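Local coordinates for protein putative nucleotide sugar epimerase/ dehydratase (Bordetella bronchiseptica, PDB 2Q1S) that binds NADH in a Rossmann fold and is probably a nucleotide-sugar epimerase or dehydratase serving lipopolysaccharide O-antigen biosynthesis, at residues K132-L137 and H199-V204; F190-Y195 and T203-F208; P236-K241 and M246-E251. All coordinates share one frame; numbering follows the deposited sequence.

Interaction 1: K132-L137 and H199-V204; sequences KLYERL and HQLPTV
Leu201 divides its two methyl groups between Tyr134 and Leu137, so that one side chain from a turn bridges two residues one turn apart on helix 128-137. The setting is the Rossmann-type domain of an NAD-dependent epimerase/dehydratase, where this helix meets the turn leading from helix 180-199 into strand 203-212. With CG trans to the backbone nitrogen (chi1 -172°), the leucine fork reaches out from the turn, its long direction roughly perpendicular to that of Tyr134. Its CD2 comes down on one face of the phenol, offset from the middle toward the root of the ring. This is a CH-pi contact, with CD2 4.0 Å from the Tyr134 ring centroid and 21° off the ring normal. The other methyl, CD1, lies against the last residue of the helix, Leu137. Farther out on the phenol, Thr203 CG2 approaches Tyr134 CZ obliquely at 4.2 Å, a looser touch that extends the apolar patch into the strand. The contact illustrates how a helix and the turn into a strand can be joined by apolar and CH-pi packing, while polar groups are satisfied outside it: Tyr134 OH bonds to Ser192 OG, and Thr203 OG1 bonds to the Ser192 carbonyl O. Behind the contact, Val146 of strand 145-151 touches both Tyr134 and Leu137. The turn itself is pinched around Pro202, the centre of an inverse gamma turn, in which Thr203 N bonds to Leu201 O at 2.8 Å. At the helix terminus, Leu201 CD1 lies 3.7 Å from Leu137 CB and equally 3.7 Å from Leu137 O.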
loop_
_atom_site.group_PDB
_atom_site.type_symbol
_atom_site.label_atom_id
_atom_site.label_comp_id
_atom_site.label_asym_id
_atom_site.label_seq_id
_atom_site.Cartn_x
_atom_site.Cartn_y
_atom_site.Cartn_z
ATOM N N LYS A 132 -11.373 -2.300 -1.375
ATOM C CA LYS A 132 -12.807 -2.133 -1.638
ATOM C C LYS A 132 -13.596 -3.356 -1.152
ATOM O O LYS A 132 -14.701 -3.212 -0.633
ATOM C CB LYS A 132 -13.084 -1.824 -3.091
ATOM C CG LYS A 132 -12.449 -0.470 -3.486
ATOM C CD LYS A 132 -12.875 -0.016 -4.871
ATOM C CE LYS A 132 -14.305 0.533 -4.957
ATOM N NZ LYS A 132 -14.651 1.052 -6.307
ATOM N N LEU A 133 -13.007 -4.535 -1.309
ATOM C CA LEU A 133 -13.675 -5.740 -0.815
ATOM C C LEU A 133 -13.844 -5.651 0.681
ATOM O O LEU A 133 -14.957 -5.847 1.233
ATOM C CB LEU A 133 -12.855 -6.974 -1.231
ATOM C CG LEU A 133 -13.458 -8.290 -0.670
ATOM C CD1 LEU A 133 -14.849 -8.631 -1.208
ATOM C CD2 LEU A 133 -12.483 -9.418 -0.919
ATOM N N TYR A 134 -12.754 -5.397 1.406
ATOM C CA TYR A 134 -12.782 -5.365 2.859
ATOM C C TYR A 134 -13.727 -4.278 3.367
ATOM O O TYR A 134 -14.453 -4.459 4.359
ATOM C CB TYR A 134 -11.377 -5.146 3.389
ATOM C CG TYR A 134 -10.476 -6.369 3.307
ATOM C CD1 TYR A 134 -10.910 -7.567 2.676
ATOM C CD2 TYR A 134 -9.191 -6.336 3.847
ATOM C CE1 TYR A 134 -10.087 -8.684 2.648
ATOM C CE2 TYR A 134 -8.344 -7.426 3.806
ATOM C CZ TYR A 134 -8.785 -8.608 3.187
ATOM O OH TYR A 134 -7.946 -9.708 3.156
ATOM N N GLU A 135 -13.735 -3.134 2.680
ATOM C CA GLU A 135 -14.615 -2.031 3.072
ATOM C C GLU A 135 -16.094 -2.434 2.996
ATOM O O GLU A 135 -16.901 -2.047 3.845
ATOM C CB GLU A 135 -14.327 -0.805 2.197
ATOM C CG GLU A 135 -15.105 0.450 2.561
ATOM C CD GLU A 135 -14.822 1.024 3.954
ATOM O OE1 GLU A 135 -13.911 0.599 4.720
ATOM O OE2 GLU A 135 -15.620 1.920 4.317
ATOM N N ARG A 136 -16.430 -3.210 1.978
ATOM C CA ARG A 136 -17.788 -3.748 1.846
ATOM C C ARG A 136 -18.116 -4.822 2.891
ATOM O O ARG A 136 -19.261 -4.834 3.409
ATOM C CB ARG A 136 -18.058 -4.274 0.448
ATOM C CG ARG A 136 -19.527 -4.747 0.242
ATOM C CD ARG A 136 -20.548 -3.662 0.567
ATOM N NE ARG A 136 -21.922 -4.179 0.428
ATOM C CZ ARG A 136 -22.910 -3.892 1.272
ATOM N NH1 ARG A 136 -22.702 -3.061 2.286
ATOM N NH2 ARG A 136 -24.122 -4.406 1.082
ATOM N N LEU A 137 -17.152 -5.705 3.168
ATOM C CA LEU A 137 -17.369 -6.835 4.089
ATOM C C LEU A 137 -17.372 -6.421 5.554
ATOM O O LEU A 137 -17.797 -7.211 6.404
ATOM C CB LEU A 137 -16.345 -7.940 3.878
ATOM C CG LEU A 137 -16.228 -8.644 2.531
ATOM C CD1 LEU A 137 -15.075 -9.601 2.608
ATOM C CD2 LEU A 137 -17.551 -9.367 2.157
ATOM N N HIS A 199 -12.232 -3.460 12.752
ATOM C CA HIS A 199 -13.614 -3.839 12.445
ATOM C C HIS A 199 -13.904 -5.321 12.677
ATOM O O HIS A 199 -14.995 -5.790 12.326
ATOM C CB HIS A 199 -13.931 -3.479 10.989
ATOM C CG HIS A 199 -13.905 -2.010 10.712
ATOM N ND1 HIS A 199 -14.773 -1.127 11.316
ATOM C CD2 HIS A 199 -13.109 -1.270 9.908
ATOM C CE1 HIS A 199 -14.518 0.098 10.880
ATOM N NE2 HIS A 199 -13.520 0.038 10.020
ATOM N N GLN A 200 -12.950 -6.040 13.265
ATOM C CA GLN A 200 -13.128 -7.460 13.610
ATOM C C GLN A 200 -13.376 -8.304 12.362
ATOM O O GLN A 200 -13.901 -9.401 12.464
ATOM C CB GLN A 200 -14.249 -7.646 14.671
ATOM C CG GLN A 200 -13.828 -7.043 16.033
ATOM C CD GLN A 200 -13.901 -5.511 16.027
ATOM O OE1 GLN A 200 -14.917 -4.923 15.597
ATOM N NE2 GLN A 200 -12.813 -4.859 16.466
ATOM N N LEU A 201 -12.957 -7.803 11.197
ATOM C CA LEU A 201 -13.078 -8.602 9.963
ATOM C C LEU A 201 -12.179 -9.839 10.157
ATOM O O LEU A 201 -11.012 -9.670 10.510
ATOM C CB LEU A 201 -12.644 -7.795 8.732
ATOM C CG LEU A 201 -12.932 -8.506 7.403
ATOM C CD1 LEU A 201 -14.428 -8.499 6.986
ATOM C CD2 LEU A 201 -12.131 -7.796 6.334
ATOM N N PRO A 202 -12.737 -11.074 10.028
ATOM C CA PRO A 202 -11.979 -12.266 10.455
ATOM C C PRO A 202 -10.973 -12.783 9.438
ATOM O O PRO A 202 -11.167 -13.854 8.822
ATOM C CB PRO A 202 -13.082 -13.289 10.748
ATOM C CG PRO A 202 -14.165 -12.937 9.833
ATOM C CD PRO A 202 -14.148 -11.425 9.680
ATOM N N THR A 203 -9.952 -11.968 9.223
ATOM C CA THR A 203 -9.006 -12.234 8.125
ATOM C C THR A 203 -7.939 -13.252 8.514
ATOM O O THR A 203 -7.485 -13.300 9.671
ATOM C CB THR A 203 -8.289 -10.957 7.698
ATOM O OG1 THR A 203 -7.527 -10.437 8.799
ATOM C CG2 THR A 203 -9.299 -9.930 7.171
ATOM N N VAL A 204 -7.548 -14.074 7.515
ATOM C CA VAL A 204 -6.389 -14.968 7.685
ATOM C C VAL A 204 -5.568 -14.803 6.400
ATOM O O VAL A 204 -6.130 -14.895 5.326
ATOM C CB VAL A 204 -6.831 -16.417 7.825
ATOM C CG1 VAL A 204 -5.596 -17.313 7.949
ATOM C CG2 VAL A 204 -7.709 -16.557 9.038
#

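Interaction 2: F190-Y195 and T203-F208; sequences FYSVYY and TVRARF. With NAI (1,4-dihydronicotinamide adenine dinucleotide), chain B.
This is a helix-on-sheet contact in the Rossmann domain: helix 180-199, which connects the parallel strands 145-151 and 203-212, packs on the second of them with Ser192 and Val193 facing Thr203 and Arg205. The two segments run nearly antiparallel, at 158°, and their axes approach to 8.2 Å, as suits a helix returning across a sheet in a β-α-β crossover. Close packing at one end is secured by a side-chain bond to the helix backbone. Thr203 holds OG1 between its own nitrogen and carbonyl carbon (chi1 62°), and from there OG1 donates to Ser192 O at 2.8 Å, arriving from above the carbonyl plane. Two residues on along the strand, the aliphatic part of Arg205 meets Ser192, with Arg205 CG 3.7 Å from Ser192 CB. The guanidinium beyond is roofed by Val193, whose CG2 stands over the centre of one face at 3.6 Å from Arg205 CZ. Leu174 of the second subunit also packs on this arginine. At the far end of the strand segment, Phe208 belongs to the cofactor pocket: its CE1 is 3.5 Å from N1N of the dihydronicotinamide in an oblique approach, and its backbone O is 3.0 Å from C5N. One strand therefore serves the crossover helix at its start and the cofactor farther on. The chemistry at Arg205 is that of a buried cation with an apolar cover on one face and polar partners for its two terminal nitrogens. NH1 forms salt bridges with Glu189 and Asp170, and NH2 bonds to Gly280 O. Both carboxylates are shared with Arg207 NH2, and this network of paired charges would probably help keep Arg205 charged despite its burial.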
loop_
_atom_site.group_PDB
_atom_site.type_symbol
_atom_site.label_atom_id
_atom_site.label_comp_id
_atom_site.label_asym_id
_atom_site.label_seq_id
_atom_site.Cartn_x
_atom_site.Cartn_y
_atom_site.Cartn_z
ATOM N N PHE A 190 -1.267 -5.609 5.006
ATOM C CA PHE A 190 -1.548 -4.435 5.845
ATOM C C PHE A 190 -3.061 -4.287 6.016
ATOM O O PHE A 190 -3.546 -4.103 7.145
ATOM C CB PHE A 190 -0.964 -3.136 5.235
ATOM C CG PHE A 190 0.487 -2.898 5.543
ATOM C CD1 PHE A 190 0.847 -2.176 6.667
ATOM C CD2 PHE A 190 1.486 -3.273 4.648
ATOM C CE1 PHE A 190 2.222 -1.898 6.947
ATOM C CE2 PHE A 190 2.847 -3.030 4.915
ATOM C CZ PHE A 190 3.199 -2.313 6.051
ATOM N N TYR A 191 -3.806 -4.323 4.910
ATOM C CA TYR A 191 -5.251 -4.160 4.988
ATOM C C TYR A 191 -5.887 -5.252 5.830
ATOM O O TYR A 191 -6.844 -5.026 6.589
ATOM C CB TYR A 191 -5.909 -4.188 3.604
ATOM C CG TYR A 191 -5.538 -3.013 2.695
ATOM C CD1 TYR A 191 -5.343 -1.721 3.176
ATOM C CD2 TYR A 191 -5.439 -3.200 1.307
ATOM C CE1 TYR A 191 -5.055 -0.667 2.301
ATOM C CE2 TYR A 191 -5.134 -2.189 0.451
ATOM C CZ TYR A 191 -4.951 -0.881 0.901
ATOM O OH TYR A 191 -4.694 0.123 -0.033
ATOM N N SER A 192 -5.378 -6.474 5.656
ATOM C CA SER A 192 -5.937 -7.610 6.379
ATOM C C SER A 192 -5.785 -7.430 7.891
ATOM O O SER A 192 -6.698 -7.768 8.688
ATOM C CB SER A 192 -5.238 -8.891 5.911
ATOM O OG SER A 192 -5.571 -9.214 4.585
ATOM N N VAL A 193 -4.640 -6.934 8.309
ATOM C CA VAL A 193 -4.396 -6.679 9.724
ATOM C C VAL A 193 -5.276 -5.512 10.241
ATOM O O VAL A 193 -5.901 -5.604 11.311
ATOM C CB VAL A 193 -2.888 -6.431 9.989
ATOM C CG1 VAL A 193 -2.637 -5.932 11.408
ATOM C CG2 VAL A 193 -2.078 -7.746 9.725
ATOM N N TYR A 194 -5.336 -4.426 9.455
ATOM C CA TYR A 194 -6.131 -3.271 9.874
ATOM C C TYR A 194 -7.616 -3.554 10.014
ATOM O O TYR A 194 -8.241 -3.221 11.026
ATOM C CB TYR A 194 -5.959 -2.118 8.896
ATOM C CG TYR A 194 -6.896 -0.976 9.197
ATOM C CD1 TYR A 194 -6.624 -0.070 10.220
ATOM C CD2 TYR A 194 -8.080 -0.809 8.453
ATOM C CE1 TYR A 194 -7.528 0.960 10.520
ATOM C CE2 TYR A 194 -8.987 0.214 8.736
ATOM C CZ TYR A 194 -8.691 1.089 9.779
ATOM O OH TYR A 194 -9.549 2.115 10.096
ATOM N N TYR A 195 -8.200 -4.199 9.014
ATOM C CA TYR A 195 -9.642 -4.458 9.087
ATOM C C TYR A 195 -9.991 -5.438 10.198
ATOM O O TYR A 195 -11.109 -5.368 10.770
ATOM C CB TYR A 195 -10.160 -4.933 7.719
ATOM C CG TYR A 195 -10.499 -3.753 6.841
ATOM C CD1 TYR A 195 -9.513 -3.153 6.048
ATOM C CD2 TYR A 195 -11.785 -3.208 6.847
ATOM C CE1 TYR A 195 -9.812 -2.045 5.255
ATOM C CE2 TYR A 195 -12.071 -2.119 6.069
ATOM C CZ TYR A 195 -11.088 -1.536 5.260
ATOM O OH TYR A 195 -11.448 -0.422 4.546
ATOM N N THR A 203 -9.952 -11.968 9.223
ATOM C CA THR A 203 -9.006 -12.234 8.125
ATOM C C THR A 203 -7.939 -13.252 8.514
ATOM O O THR A 203 -7.485 -13.300 9.671
ATOM C CB THR A 203 -8.289 -10.957 7.698
ATOM O OG1 THR A 203 -7.527 -10.437 8.799
ATOM C CG2 THR A 203 -9.299 -9.930 7.171
ATOM N N VAL A 204 -7.548 -14.074 7.515
ATOM C CA VAL A 204 -6.389 -14.968 7.685
ATOM C C VAL A 204 -5.568 -14.803 6.400
ATOM O O VAL A 204 -6.130 -14.895 5.326
ATOM C CB VAL A 204 -6.831 -16.417 7.825
ATOM C CG1 VAL A 204 -5.596 -17.313 7.949
ATOM C CG2 VAL A 204 -7.709 -16.557 9.038
ATOM N N ARG A 205 -4.271 -14.510 6.550
ATOM C CA ARG A 205 -3.385 -14.335 5.408
ATOM C C ARG A 205 -2.720 -15.684 5.185
ATOM O O ARG A 205 -2.143 -16.246 6.108
ATOM C CB ARG A 205 -2.339 -13.260 5.743
ATOM C CG ARG A 205 -3.013 -11.860 5.887
ATOM C CD ARG A 205 -2.066 -10.959 6.727
ATOM N NE ARG A 205 -2.098 -11.208 8.150
ATOM C CZ ARG A 205 -1.039 -11.114 8.957
ATOM N NH1 ARG A 205 0.144 -10.857 8.416
ATOM N NH2 ARG A 205 -1.157 -11.320 10.252
ATOM N N ALA A 206 -2.806 -16.171 3.942
ATOM C CA ALA A 206 -2.184 -17.458 3.573
ATOM C C ALA A 206 -1.045 -17.150 2.622
ATOM O O ALA A 206 -1.290 -16.716 1.535
ATOM C CB ALA A 206 -3.233 -18.378 2.879
ATOM N N ARG A 207 0.206 -17.341 3.064
ATOM C CA ARG A 207 1.385 -17.036 2.246
ATOM C C ARG A 207 1.836 -18.306 1.523
ATOM O O ARG A 207 2.077 -19.324 2.142
ATOM C CB ARG A 207 2.529 -16.579 3.165
ATOM C CG ARG A 207 2.311 -15.185 3.735
ATOM C CD ARG A 207 3.476 -14.809 4.661
ATOM N NE ARG A 207 3.230 -13.497 5.247
ATOM C CZ ARG A 207 3.752 -13.088 6.426
ATOM N NH1 ARG A 207 4.580 -13.863 7.123
ATOM N NH2 ARG A 207 3.449 -11.866 6.897
ATOM N N PHE A 208 1.931 -18.213 0.211
ATOM C CA PHE A 208 2.462 -19.366 -0.499
ATOM C C PHE A 208 3.305 -18.920 -1.683
ATOM O O PHE A 208 3.432 -17.734 -1.952
ATOM C CB PHE A 208 1.355 -20.393 -0.818
ATOM C CG PHE A 208 0.125 -19.807 -1.482
ATOM C CD1 PHE A 208 0.094 -19.662 -2.833
ATOM C CD2 PHE A 208 -1.020 -19.504 -0.738
ATOM C CE1 PHE A 208 -1.020 -19.154 -3.492
ATOM C CE2 PHE A 208 -2.172 -19.002 -1.376
ATOM C CZ PHE A 208 -2.168 -18.835 -2.794
HETATM P PA NAI B . -4.465 -16.140 -11.622
HETATM O O1A NAI B . -4.055 -14.949 -12.409
HETATM O O2A NAI B . -4.789 -17.456 -12.368
HETATM O O5B NAI B . -5.638 -15.823 -10.668
HETATM C C5B NAI B . -6.059 -14.507 -10.295
HETATM C C4B NAI B . -7.502 -14.266 -10.704
HETATM O O4B NAI B . -7.859 -12.934 -10.351
HETATM C C3B NAI B . -7.684 -14.403 -12.239
HETATM O O3B NAI B . -8.773 -15.300 -12.520
HETATM C C2B NAI B . -8.069 -12.993 -12.660
HETATM O O2B NAI B . -8.974 -12.859 -13.800
HETATM C C1B NAI B . -8.737 -12.456 -11.393
HETATM N N9A NAI B . -8.838 -11.008 -11.322
HETATM C C8A NAI B . -7.906 -10.091 -11.725
HETATM N N7A NAI B . -8.354 -8.865 -11.451
HETATM C C5A NAI B . -9.576 -8.948 -10.852
HETATM C C6A NAI B . -10.590 -8.026 -10.319
HETATM N N6A NAI B . -10.444 -6.696 -10.334
HETATM N N1A NAI B . -11.741 -8.530 -9.774
HETATM C C2A NAI B . -11.912 -9.880 -9.756
HETATM N N3A NAI B . -11.050 -10.806 -10.206
HETATM C C4A NAI B . -9.853 -10.403 -10.763
HETATM O O3 NAI B . -3.216 -16.402 -10.659
HETATM P PN NAI B . -3.056 -17.465 -9.439
HETATM O O1N NAI B . -1.729 -18.037 -9.479
HETATM O O2N NAI B . -4.322 -18.284 -9.430
HETATM O O5D NAI B . -3.183 -16.460 -8.151
HETATM C C5D NAI B . -4.209 -16.616 -7.156
HETATM C C4D NAI B . -3.751 -15.852 -5.912
HETATM O O4D NAI B . -2.606 -16.480 -5.389
HETATM C C3D NAI B . -3.282 -14.431 -6.228
HETATM O O3D NAI B . -3.766 -13.581 -5.181
HETATM C C2D NAI B . -1.787 -14.530 -6.235
HETATM O O2D NAI B . -1.168 -13.256 -5.913
HETATM C C1D NAI B . -1.532 -15.546 -5.157
HETATM N N1N NAI B . -0.267 -16.222 -5.276
HETATM C C2N NAI B . -0.021 -17.167 -6.242
HETATM C C3N NAI B . 1.206 -17.821 -6.310
HETATM C C7N NAI B . 1.504 -18.861 -7.386
HETATM O O7N NAI B . 2.593 -19.409 -7.373
HETATM N N7N NAI B . 0.515 -19.132 -8.276
HETATM C C4N NAI B . 2.207 -17.561 -5.336
HETATM C C5N NAI B . 1.903 -16.604 -4.325
HETATM C C6N NAI B . 0.654 -15.985 -4.305
#

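Interaction 3: P236-K241 and M246-E251; sequences PTFIYK and MPLPLE
Phe238, Leu248 and the root of Lys241 form the dense part of this contact, whereas Met246, Pro249 and the outer Lys241 chain make up its looser, solvent side. The loop after helix 234-243 folds back on that helix in the epimerase/dehydratase fold, and its Pro249 and Glu251 contact UDP in a structure of this protein, consistent with a place in the nucleotide-sugar site, although no UDP is bound to this chain here. On the tight side, Leu248 sets its CB over the centre of one Phe238 face and brings CD1 to 3.8 Å from Phe238 CG, near the root of the ring. Its second methyl, CD2, packs 3.3 Å from Phe238 O and 3.8 Å from Lys241 CB. Leu250 adds CD2 near Phe238 CZ at 4.0 Å, crossing the phenylalanine at about a right angle. Ile293 and Ile300 of helix 293-304 also touch Phe238, building the ring into the interior.

Toward solvent, the packing thins. The extended Lys241 chain runs across the Pro249 ring, with Lys241 NZ 3.8 Å from Pro249 CG, and the lysine has a cation-pi partner in Trp231. Met246, though exposed, lays CB and CG near Lys241 O, and its backbone closes the turn: Met246 N bonds to Lys241 O at 2.8 Å with an N-H...O angle of 163°, a span of five residues, one more than in a regular helical bond. Between the two halves, Pro249 O sits at the edge of the Phe238 ring, near its plane, 3.4 Å from both CE1 and CZ.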
loop_
_atom_site.group_PDB
_atom_site.type_symbol
_atom_site.label_atom_id
_atom_site.label_comp_id
_atom_site.label_asym_id
_atom_site.label_seq_id
_atom_site.Cartn_x
_atom_site.Cartn_y
_atom_site.Cartn_z
ATOM N N PRO A 236 4.531 -24.742 -16.076
ATOM C CA PRO A 236 3.721 -24.924 -17.281
ATOM C C PRO A 236 4.473 -24.621 -18.596
ATOM O O PRO A 236 4.171 -25.226 -19.639
ATOM C CB PRO A 236 2.526 -23.994 -17.059
ATOM C CG PRO A 236 3.050 -22.941 -16.131
ATOM C CD PRO A 236 3.943 -23.718 -15.199
ATOM N N THR A 237 5.457 -23.721 -18.516
ATOM C CA THR A 237 6.309 -23.451 -19.680
ATOM C C THR A 237 7.100 -24.687 -20.058
ATOM O O THR A 237 7.089 -25.096 -21.224
ATOM C CB THR A 237 7.249 -22.268 -19.423
ATOM O OG1 THR A 237 6.469 -21.082 -19.331
ATOM C CG2 THR A 237 8.216 -22.080 -20.582
ATOM N N PHE A 238 7.777 -25.274 -19.071
ATOM C CA PHE A 238 8.581 -26.476 -19.310
ATOM C C PHE A 238 7.742 -27.661 -19.771
ATOM O O PHE A 238 8.160 -28.391 -20.668
ATOM C CB PHE A 238 9.370 -26.873 -18.063
ATOM C CG PHE A 238 10.605 -26.053 -17.819
ATOM C CD1 PHE A 238 10.932 -24.956 -18.623
ATOM C CD2 PHE A 238 11.460 -26.408 -16.785
ATOM C CE1 PHE A 238 12.086 -24.216 -18.376
ATOM C CE2 PHE A 238 12.607 -25.667 -16.518
ATOM C CZ PHE A 238 12.928 -24.568 -17.319
ATOM N N ILE A 239 6.575 -27.853 -19.162
ATOM C CA ILE A 239 5.683 -28.967 -19.533
ATOM C C ILE A 239 5.223 -28.813 -20.979
ATOM O O ILE A 239 5.254 -29.771 -21.782
ATOM C CB ILE A 239 4.486 -29.104 -18.561
ATOM C CG1 ILE A 239 4.994 -29.609 -17.206
ATOM C CG2 ILE A 239 3.424 -30.054 -19.119
ATOM C CD1 ILE A 239 3.935 -29.620 -16.099
ATOM N N TYR A 240 4.816 -27.597 -21.315
ATOM C CA TYR A 240 4.379 -27.339 -22.685
ATOM C C TYR A 240 5.497 -27.656 -23.688
ATOM O O TYR A 240 5.282 -28.429 -24.641
ATOM C CB TYR A 240 3.890 -25.890 -22.856
ATOM C CG TYR A 240 3.506 -25.576 -24.284
ATOM C CD1 TYR A 240 2.274 -25.986 -24.807
ATOM C CD2 TYR A 240 4.400 -24.916 -25.134
ATOM C CE1 TYR A 240 1.940 -25.732 -26.143
ATOM C CE2 TYR A 240 4.068 -24.630 -26.445
ATOM C CZ TYR A 240 2.845 -25.050 -26.950
ATOM O OH TYR A 240 2.530 -24.779 -28.264
ATOM N N LYS A 241 6.686 -27.086 -23.459
ATOM C CA LYS A 241 7.812 -27.230 -24.396
ATOM C C LYS A 241 8.280 -28.687 -24.479
ATOM O O LYS A 241 8.633 -29.176 -25.565
ATOM C CB LYS A 241 8.963 -26.289 -24.026
ATOM C CG LYS A 241 8.666 -24.825 -24.346
ATOM C CD LYS A 241 9.729 -23.862 -23.851
ATOM C CE LYS A 241 9.668 -22.572 -24.691
ATOM N NZ LYS A 241 10.468 -21.463 -24.107
ATOM N N MET A 246 10.602 -29.898 -27.400
ATOM C CA MET A 246 11.542 -28.789 -27.527
ATOM C C MET A 246 12.547 -28.796 -26.382
ATOM O O MET A 246 12.211 -29.219 -25.266
ATOM C CB MET A 246 10.798 -27.450 -27.552
ATOM C CG MET A 246 9.819 -27.272 -28.705
ATOM S SD MET A 246 8.874 -25.745 -28.520
ATOM C CE MET A 246 7.779 -25.806 -29.935
ATOM N N PRO A 247 13.785 -28.326 -26.643
ATOM C CA PRO A 247 14.720 -28.156 -25.524
ATOM C C PRO A 247 14.183 -27.178 -24.478
ATOM O O PRO A 247 13.622 -26.136 -24.828
ATOM C CB PRO A 247 15.976 -27.580 -26.197
ATOM C CG PRO A 247 15.866 -27.991 -27.603
ATOM C CD PRO A 247 14.404 -27.955 -27.927
ATOM N N LEU A 248 14.338 -27.533 -23.207
ATOM C CA LEU A 248 13.918 -26.665 -22.104
ATOM C C LEU A 248 15.013 -25.661 -21.787
ATOM O O LEU A 248 16.113 -26.061 -21.403
ATOM C CB LEU A 248 13.588 -27.487 -20.855
ATOM C CG LEU A 248 12.525 -28.590 -20.949
ATOM C CD1 LEU A 248 12.168 -29.071 -19.566
ATOM C CD2 LEU A 248 11.273 -28.128 -21.693
ATOM N N PRO A 249 14.719 -24.355 -21.930
ATOM C CA PRO A 249 15.755 -23.368 -21.662
ATOM C C PRO A 249 16.007 -23.211 -20.161
ATOM O O PRO A 249 15.092 -22.879 -19.406
ATOM C CB PRO A 249 15.189 -22.080 -22.269
ATOM C CG PRO A 249 13.712 -22.262 -22.261
ATOM C CD PRO A 249 13.435 -23.735 -22.317
ATOM N N LEU A 250 17.236 -23.489 -19.735
ATOM C CA LEU A 250 17.643 -23.237 -18.352
ATOM C C LEU A 250 18.452 -21.953 -18.300
ATOM O O LEU A 250 19.364 -21.753 -19.099
ATOM C CB LEU A 250 18.474 -24.392 -17.779
ATOM C CG LEU A 250 17.862 -25.782 -17.581
ATOM C CD1 LEU A 250 18.934 -26.720 -17.057
ATOM C CD2 LEU A 250 16.688 -25.740 -16.617
ATOM N N GLU A 251 18.094 -21.071 -17.374
ATOM C CA GLU A 251 18.882 -19.872 -17.132
ATOM C C GLU A 251 19.932 -20.225 -16.092
ATOM O O GLU A 251 19.602 -20.713 -15.004
ATOM C CB GLU A 251 17.998 -18.715 -16.651
#

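In the fold
From the N terminus, interaction 1 opens on helix 128-137 and closes some sixty residues later, where the chain enters strand 203-212. Interaction 2 opens within that span, on helix 180-199, and closes on the same strand; the two share Thr203 and Val204. They also touch directly, through a probable hydrogen bond between Glu135 OE1 and Tyr195 OH (2.7 Å), so two helices of the Rossmann domain are tied to each other and to the strand beneath them. Interaction 3 follows in series, a short closure between helix 234-243 and its trailing loop. It lies on the opposite side of the chain's centre, its centre about 35 Å from that of interaction 2.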